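Local atomic coordinates of terminal uridylyltransferase 1 (Trypanosoma brucei, PDB entry 5HZD), a protein that adds uridines from UTP to the 3' ends of guide RNAs, ribosomal RNAs and some mRNAs during mitochondrial RNA editing. Residues L399-W412 with V487-L499. Residues are numbered along the deposited sequence; the frame is centred on the assembly and turned at random.
With SO4 (sulfate ion), chain E.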
loop_
_atom_site.group_PDB
_atom_site.type_symbol
_atom_site.label_atom_id
_atom_site.label_comp_id
_atom_site.label_asym_id
_atom_site.label_seq_id
_atom_site.Cartn_x
_atom_site.Cartn_y
_atom_site.Cartn_z
ATOM N N LEU A 399 -4.252 20.692 -6.052
ATOM C CA LEU A 399 -3.242 19.982 -6.836
ATOM C C LEU A 399 -2.283 20.936 -7.541
ATOM O O LEU A 399 -1.061 20.739 -7.512
ATOM C CB LEU A 399 -3.876 19.010 -7.832
ATOM C CG LEU A 399 -2.853 18.021 -8.387
ATOM C CD1 LEU A 399 -2.378 17.064 -7.314
ATOM C CD2 LEU A 399 -3.440 17.240 -9.602
ATOM N N VAL A 400 -2.805 21.991 -8.157
ATOM C CA VAL A 400 -1.926 22.999 -8.749
ATOM C C VAL A 400 -1.022 23.587 -7.665
ATOM O O VAL A 400 0.184 23.786 -7.859
ATOM C CB VAL A 400 -2.771 24.119 -9.380
ATOM C CG1 VAL A 400 -1.875 25.308 -9.782
ATOM C CG2 VAL A 400 -3.475 23.566 -10.548
ATOM N N GLY A 401 -1.603 23.800 -6.492
ATOM C CA GLY A 401 -0.878 24.372 -5.383
ATOM C C GLY A 401 0.248 23.472 -4.893
ATOM O O GLY A 401 1.278 23.978 -4.442
ATOM N N PHE A 402 0.063 22.152 -4.991
ATOM C CA PHE A 402 1.100 21.196 -4.590
ATOM C C PHE A 402 2.322 21.365 -5.507
ATOM O O PHE A 402 3.470 21.450 -5.049
ATOM C CB PHE A 402 0.542 19.763 -4.674
ATOM C CG PHE A 402 1.589 18.663 -4.612
ATOM C CD1 PHE A 402 2.194 18.184 -5.766
ATOM C CD2 PHE A 402 1.908 18.072 -3.397
ATOM C CE1 PHE A 402 3.136 17.171 -5.733
ATOM C CE2 PHE A 402 2.828 17.044 -3.343
ATOM C CZ PHE A 402 3.430 16.585 -4.515
ATOM N N PHE A 403 2.075 21.415 -6.806
ATOM C CA PHE A 403 3.181 21.543 -7.761
ATOM C C PHE A 403 3.821 22.917 -7.638
ATOM O O PHE A 403 5.041 23.043 -7.728
ATOM C CB PHE A 403 2.696 21.263 -9.189
ATOM C CG PHE A 403 2.450 19.809 -9.437
ATOM C CD1 PHE A 403 3.524 18.946 -9.612
ATOM C CD2 PHE A 403 1.157 19.287 -9.463
ATOM C CE1 PHE A 403 3.297 17.589 -9.843
ATOM C CE2 PHE A 403 0.942 17.940 -9.680
ATOM C CZ PHE A 403 2.005 17.089 -9.876
ATOM N N TYR A 404 3.019 23.961 -7.412
ATOM C CA TYR A 404 3.621 25.266 -7.158
ATOM C C TYR A 404 4.479 25.300 -5.878
ATOM O O TYR A 404 5.606 25.844 -5.895
ATOM C CB TYR A 404 2.549 26.368 -7.140
ATOM C CG TYR A 404 3.138 27.759 -7.048
ATOM C CD1 TYR A 404 3.551 28.429 -8.187
ATOM C CD2 TYR A 404 3.290 28.376 -5.813
ATOM C CE1 TYR A 404 4.105 29.707 -8.088
ATOM C CE2 TYR A 404 3.840 29.629 -5.704
ATOM C CZ TYR A 404 4.227 30.289 -6.844
ATOM O OH TYR A 404 4.779 31.548 -6.728
ATOM N N PHE A 405 3.958 24.731 -4.787
ATOM C CA PHE A 405 4.668 24.699 -3.505
ATOM C C PHE A 405 6.034 24.048 -3.667
ATOM O O PHE A 405 7.055 24.598 -3.217
ATOM C CB PHE A 405 3.810 23.941 -2.485
ATOM C CG PHE A 405 4.425 23.857 -1.119
ATOM C CD1 PHE A 405 4.461 24.963 -0.285
ATOM C CD2 PHE A 405 4.973 22.671 -0.667
ATOM C CE1 PHE A 405 5.047 24.905 1.003
ATOM C CE2 PHE A 405 5.551 22.589 0.629
ATOM C CZ PHE A 405 5.579 23.696 1.461
ATOM N N TYR A 406 6.076 22.904 -4.343
ATOM C CA TYR A 406 7.353 22.207 -4.429
ATOM C C TYR A 406 8.258 22.741 -5.512
ATOM O O TYR A 406 9.460 22.460 -5.512
ATOM C CB TYR A 406 7.146 20.696 -4.516
ATOM C CG TYR A 406 6.717 20.136 -3.176
ATOM C CD1 TYR A 406 7.564 20.224 -2.069
ATOM C CD2 TYR A 406 5.457 19.539 -3.012
ATOM C CE1 TYR A 406 7.184 19.723 -0.827
ATOM C CE2 TYR A 406 5.070 19.016 -1.759
ATOM C CZ TYR A 406 5.941 19.120 -0.687
ATOM O OH TYR A 406 5.582 18.628 0.543
ATOM N N SER A 407 7.702 23.513 -6.439
ATOM C CA SER A 407 8.549 24.113 -7.457
ATOM C C SER A 407 9.149 25.460 -7.012
ATOM O O SER A 407 10.266 25.793 -7.406
ATOM C CB SER A 407 7.759 24.287 -8.782
ATOM O OG SER A 407 7.364 23.045 -9.379
ATOM N N PHE A 408 8.441 26.218 -6.169
ATOM C CA PHE A 408 8.853 27.603 -5.847
ATOM C C PHE A 408 8.896 27.995 -4.385
ATOM O O PHE A 408 9.589 28.949 -4.025
ATOM C CB PHE A 408 7.975 28.626 -6.597
ATOM C CG PHE A 408 8.166 28.599 -8.075
ATOM C CD1 PHE A 408 9.355 29.026 -8.634
ATOM C CD2 PHE A 408 7.174 28.112 -8.910
ATOM C CE1 PHE A 408 9.553 28.974 -10.011
ATOM C CE2 PHE A 408 7.352 28.060 -10.270
ATOM C CZ PHE A 408 8.545 28.493 -10.833
ATOM N N GLU A 409 8.151 27.311 -3.531
ATOM C CA GLU A 409 8.031 27.748 -2.144
ATOM C C GLU A 409 8.876 26.916 -1.189
ATOM O O GLU A 409 9.637 27.459 -0.366
ATOM C CB GLU A 409 6.576 27.645 -1.708
ATOM C CG GLU A 409 5.592 28.408 -2.546
ATOM C CD GLU A 409 4.226 28.354 -1.912
ATOM O OE1 GLU A 409 3.300 27.791 -2.523
ATOM O OE2 GLU A 409 4.099 28.831 -0.761
ATOM N N PHE A 410 8.757 25.594 -1.295
ATOM C CA PHE A 410 9.503 24.725 -0.376
ATOM C C PHE A 410 11.013 24.861 -0.573
ATOM O O PHE A 410 11.508 24.838 -1.706
ATOM C CB PHE A 410 9.067 23.253 -0.537
ATOM C CG PHE A 410 9.764 22.352 0.428
ATOM C CD1 PHE A 410 9.453 22.414 1.778
ATOM C CD2 PHE A 410 10.768 21.500 -0.001
ATOM C CE1 PHE A 410 10.137 21.626 2.711
ATOM C CE2 PHE A 410 11.469 20.708 0.922
ATOM C CZ PHE A 410 11.163 20.778 2.275
ATOM N N ASP A 411 11.745 24.966 0.539
ATOM C CA ASP A 411 13.195 25.158 0.467
ATOM C C ASP A 411 13.879 23.796 0.469
ATOM O O ASP A 411 14.277 23.288 1.524
ATOM C CB ASP A 411 13.684 26.007 1.626
ATOM C CG ASP A 411 15.132 26.439 1.462
ATOM O OD1 ASP A 411 15.879 25.809 0.667
ATOM O OD2 ASP A 411 15.509 27.432 2.118
ATOM N N TRP A 412 14.037 23.231 -0.715
ATOM C CA TRP A 412 14.660 21.902 -0.834
ATOM C C TRP A 412 16.107 21.912 -0.379
ATOM O O TRP A 412 16.654 20.870 0.009
ATOM C CB TRP A 412 14.619 21.401 -2.262
ATOM C CG TRP A 412 13.261 20.970 -2.795
ATOM C CD1 TRP A 412 12.472 21.684 -3.657
ATOM C CD2 TRP A 412 12.588 19.720 -2.575
ATOM N NE1 TRP A 412 11.346 20.960 -3.988
ATOM C CE2 TRP A 412 11.387 19.753 -3.339
ATOM C CE3 TRP A 412 12.882 18.572 -1.824
ATOM C CZ2 TRP A 412 10.489 18.683 -3.381
ATOM C CZ3 TRP A 412 11.978 17.513 -1.846
ATOM C CH2 TRP A 412 10.784 17.572 -2.622
ATOM N N VAL A 487 13.789 14.947 -10.704
ATOM C CA VAL A 487 12.585 15.123 -9.907
ATOM C C VAL A 487 12.039 16.543 -10.056
ATOM O O VAL A 487 10.852 16.738 -10.316
ATOM C CB VAL A 487 12.840 14.817 -8.419
ATOM C CG1 VAL A 487 11.580 15.123 -7.600
ATOM C CG2 VAL A 487 13.211 13.334 -8.263
ATOM N N ARG A 488 12.904 17.541 -9.886
ATOM C CA ARG A 488 12.471 18.924 -10.055
ATOM C C ARG A 488 11.864 19.149 -11.433
ATOM O O ARG A 488 10.899 19.904 -11.562
ATOM C CB ARG A 488 13.621 19.908 -9.835
ATOM C CG ARG A 488 14.172 19.939 -8.387
ATOM C CD ARG A 488 13.125 20.312 -7.320
ATOM N NE ARG A 488 12.622 21.678 -7.492
ATOM C CZ ARG A 488 13.235 22.786 -7.064
ATOM N NH1 ARG A 488 14.418 22.740 -6.436
ATOM N NH2 ARG A 488 12.658 23.963 -7.257
ATOM N N THR A 489 12.445 18.542 -12.467
ATOM C CA THR A 489 11.897 18.652 -13.831
ATOM C C THR A 489 10.436 18.243 -13.862
ATOM O O THR A 489 9.587 18.969 -14.424
ATOM C CB THR A 489 12.632 17.749 -14.849
ATOM O OG1 THR A 489 13.998 18.165 -14.957
ATOM C CG2 THR A 489 12.018 17.858 -16.236
ATOM N N GLU A 490 10.148 17.090 -13.259
ATOM C CA GLU A 490 8.776 16.579 -13.259
ATOM C C GLU A 490 7.819 17.446 -12.439
ATOM O O GLU A 490 6.629 17.561 -12.796
ATOM C CB GLU A 490 8.717 15.108 -12.823
ATOM C CG GLU A 490 9.533 14.153 -13.733
ATOM C CD GLU A 490 9.196 14.261 -15.224
ATOM O OE1 GLU A 490 8.012 14.487 -15.593
ATOM O OE2 GLU A 490 10.139 14.137 -16.066
ATOM N N LEU A 491 8.306 18.076 -11.374
ATOM C CA LEU A 491 7.420 18.967 -10.610
ATOM C C LEU A 491 7.076 20.196 -11.462
ATOM O O LEU A 491 5.914 20.639 -11.468
ATOM C CB LEU A 491 8.098 19.356 -9.300
ATOM C CG LEU A 491 8.165 18.207 -8.302
ATOM C CD1 LEU A 491 9.219 18.512 -7.244
ATOM C CD2 LEU A 491 6.805 17.966 -7.630
ATOM N N TYR A 492 8.044 20.738 -12.208
ATOM C CA TYR A 492 7.726 21.863 -13.094
ATOM C C TYR A 492 6.750 21.410 -14.158
ATOM O O TYR A 492 5.835 22.159 -14.507
ATOM C CB TYR A 492 8.968 22.425 -13.817
ATOM C CG TYR A 492 9.996 23.066 -12.946
ATOM C CD1 TYR A 492 9.663 24.119 -12.107
ATOM C CD2 TYR A 492 11.322 22.652 -13.005
ATOM C CE1 TYR A 492 10.626 24.728 -11.306
ATOM C CE2 TYR A 492 12.296 23.243 -12.209
ATOM C CZ TYR A 492 11.941 24.281 -11.375
ATOM O OH TYR A 492 12.894 24.874 -10.571
ATOM N N ARG A 493 6.944 20.201 -14.709
ATOM C CA ARG A 493 6.102 19.703 -15.778
ATOM C C ARG A 493 4.669 19.539 -15.258
ATOM O O ARG A 493 3.708 19.899 -15.961
ATOM C CB ARG A 493 6.645 18.384 -16.319
ATOM C CG ARG A 493 6.037 18.010 -17.644
ATOM C CD ARG A 493 6.343 16.610 -18.136
ATOM N NE ARG A 493 7.705 16.149 -17.894
ATOM C CZ ARG A 493 8.760 16.345 -18.687
ATOM N NH1 ARG A 493 8.694 17.046 -19.826
ATOM N NH2 ARG A 493 9.916 15.833 -18.312
ATOM N N GLY A 494 4.522 19.048 -14.032
ATOM C CA GLY A 494 3.187 18.895 -13.466
ATOM C C GLY A 494 2.478 20.231 -13.304
ATOM O O GLY A 494 1.288 20.348 -13.618
ATOM N N LEU A 495 3.209 21.235 -12.817
ATOM C CA LEU A 495 2.676 22.579 -12.610
ATOM C C LEU A 495 2.145 23.121 -13.927
ATOM O O LEU A 495 1.006 23.589 -14.010
ATOM C CB LEU A 495 3.780 23.499 -12.106
ATOM C CG LEU A 495 3.399 24.945 -11.846
ATOM C CD1 LEU A 495 2.388 24.994 -10.702
ATOM C CD2 LEU A 495 4.628 25.763 -11.488
ATOM N N LEU A 496 2.971 23.046 -14.961
ATOM C CA LEU A 496 2.616 23.619 -16.252
ATOM C C LEU A 496 1.444 22.885 -16.878
ATOM O O LEU A 496 0.624 23.506 -17.573
ATOM C CB LEU A 496 3.824 23.642 -17.198
ATOM C CG LEU A 496 4.975 24.502 -16.683
ATOM C CD1 LEU A 496 6.260 24.314 -17.519
ATOM C CD2 LEU A 496 4.574 25.957 -16.635
ATOM N N SER A 497 1.357 21.579 -16.659
ATOM C CA SER A 497 0.322 20.770 -17.316
ATOM C C SER A 497 -1.073 21.068 -16.764
ATOM O O SER A 497 -2.073 20.920 -17.474
ATOM C CB SER A 497 0.602 19.287 -17.116
ATOM O OG SER A 497 1.774 18.906 -17.825
ATOM N N LEU A 498 -1.148 21.467 -15.504
ATOM C CA LEU A 498 -2.460 21.669 -14.870
ATOM C C LEU A 498 -3.048 23.034 -15.257
ATOM O O LEU A 498 -4.212 23.343 -14.952
ATOM C CB LEU A 498 -2.366 21.522 -13.340
ATOM C CG LEU A 498 -2.096 20.102 -12.851
ATOM C CD1 LEU A 498 -1.667 20.106 -11.368
ATOM C CD2 LEU A 498 -3.294 19.207 -13.040
ATOM N N LEU A 499 -2.241 23.866 -15.907
ATOM C CA LEU A 499 -2.748 25.161 -16.380
ATOM C C LEU A 499 -3.282 25.069 -17.786
ATOM O O LEU A 499 -3.736 26.071 -18.349
ATOM C CB LEU A 499 -1.653 26.236 -16.378
ATOM C CG LEU A 499 -0.984 26.475 -15.039
ATOM C CD1 LEU A 499 0.164 27.469 -15.210
ATOM C CD2 LEU A 499 -2.003 27.002 -14.047
HETATM S S SO4 E . 7.222 18.971 -22.360
HETATM O O1 SO4 E . 8.501 18.269 -22.475
HETATM O O2 SO4 E . 6.703 18.864 -20.990
HETATM O O3 SO4 E . 6.268 18.363 -23.291
HETATM O O4 SO4 E . 7.430 20.378 -22.706
HETATM O O HOH W 1 10.368 21.882 -9.456
HETATM O O HOH W 2 12.199 27.016 -8.933
#
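Phe403 lies flat against Gly494, whose lack of a side chain lets the ring rest on the backbone where the axes of 399-409 and 487-497 pass 8.4 Å apart. Gly494 CA stands over one face of the ring, 4.0 Å from its centroid, a CH-pi contact in which bare backbone meets the aromatic; Phe402 CD1 lies over the opposite face, so the ring is sandwiched. Leu498 CD1 comes within 3.5 Å of Phe403 CD2, while Leu491 CD2 arrives at Phe403 CD1, both leucines crossing the phenylalanine roughly at right angles. Knobs-into-holes packing extends this centre: Leu491 enters the hole formed by Phe402, Phe403, Tyr406 and Ser407, and Leu495 that formed by Val400, Phe403, Tyr404 and Ser407. A first torsion with CG anti to the backbone N (chi1 180°) carries the isobutyl group of Leu495 into its hole, where CD1 meets Tyr404 N and CD2 the edge of the Phe408 ring.

Polarity appears beside Leu491. Ser407 OG turns back to hydrogen-bond Phe403 O (2.8 Å), which also accepts Ser407 N from the other face of its carbonyl plane. A water joins Ser407 OG to Arg488 O and NE; it sits over the Tyr492 ring. Arg488, bent at chi2 and chi3, folds over Trp412, the indole and guanidinium planes 28° apart, and Arg488 NH2 makes a weak hydrogen bond to Ser407 O (3.0 Å). The indole is itself anchored by a hydrogen bond from Trp412 NE1 to a lone pair of Tyr406 O, 2.9 Å away in the carbonyl plane. A second water links Ser407 O with Tyr492 OH, which is also hydrogen-bonded to Arg41.

UTP-binding Lys318 is about 10 Å from Leu399, side chain to side chain. The helical segments 399-409 and 487-497 run roughly antiparallel, at 142°, and thus join distant parts of the chain as an antiparallel helix pair packed knobs-into-holes, its 399-412 segment within the Cid1-family poly(A) polymerase region of this nucleotidyltransferase, near the UTP-binding site.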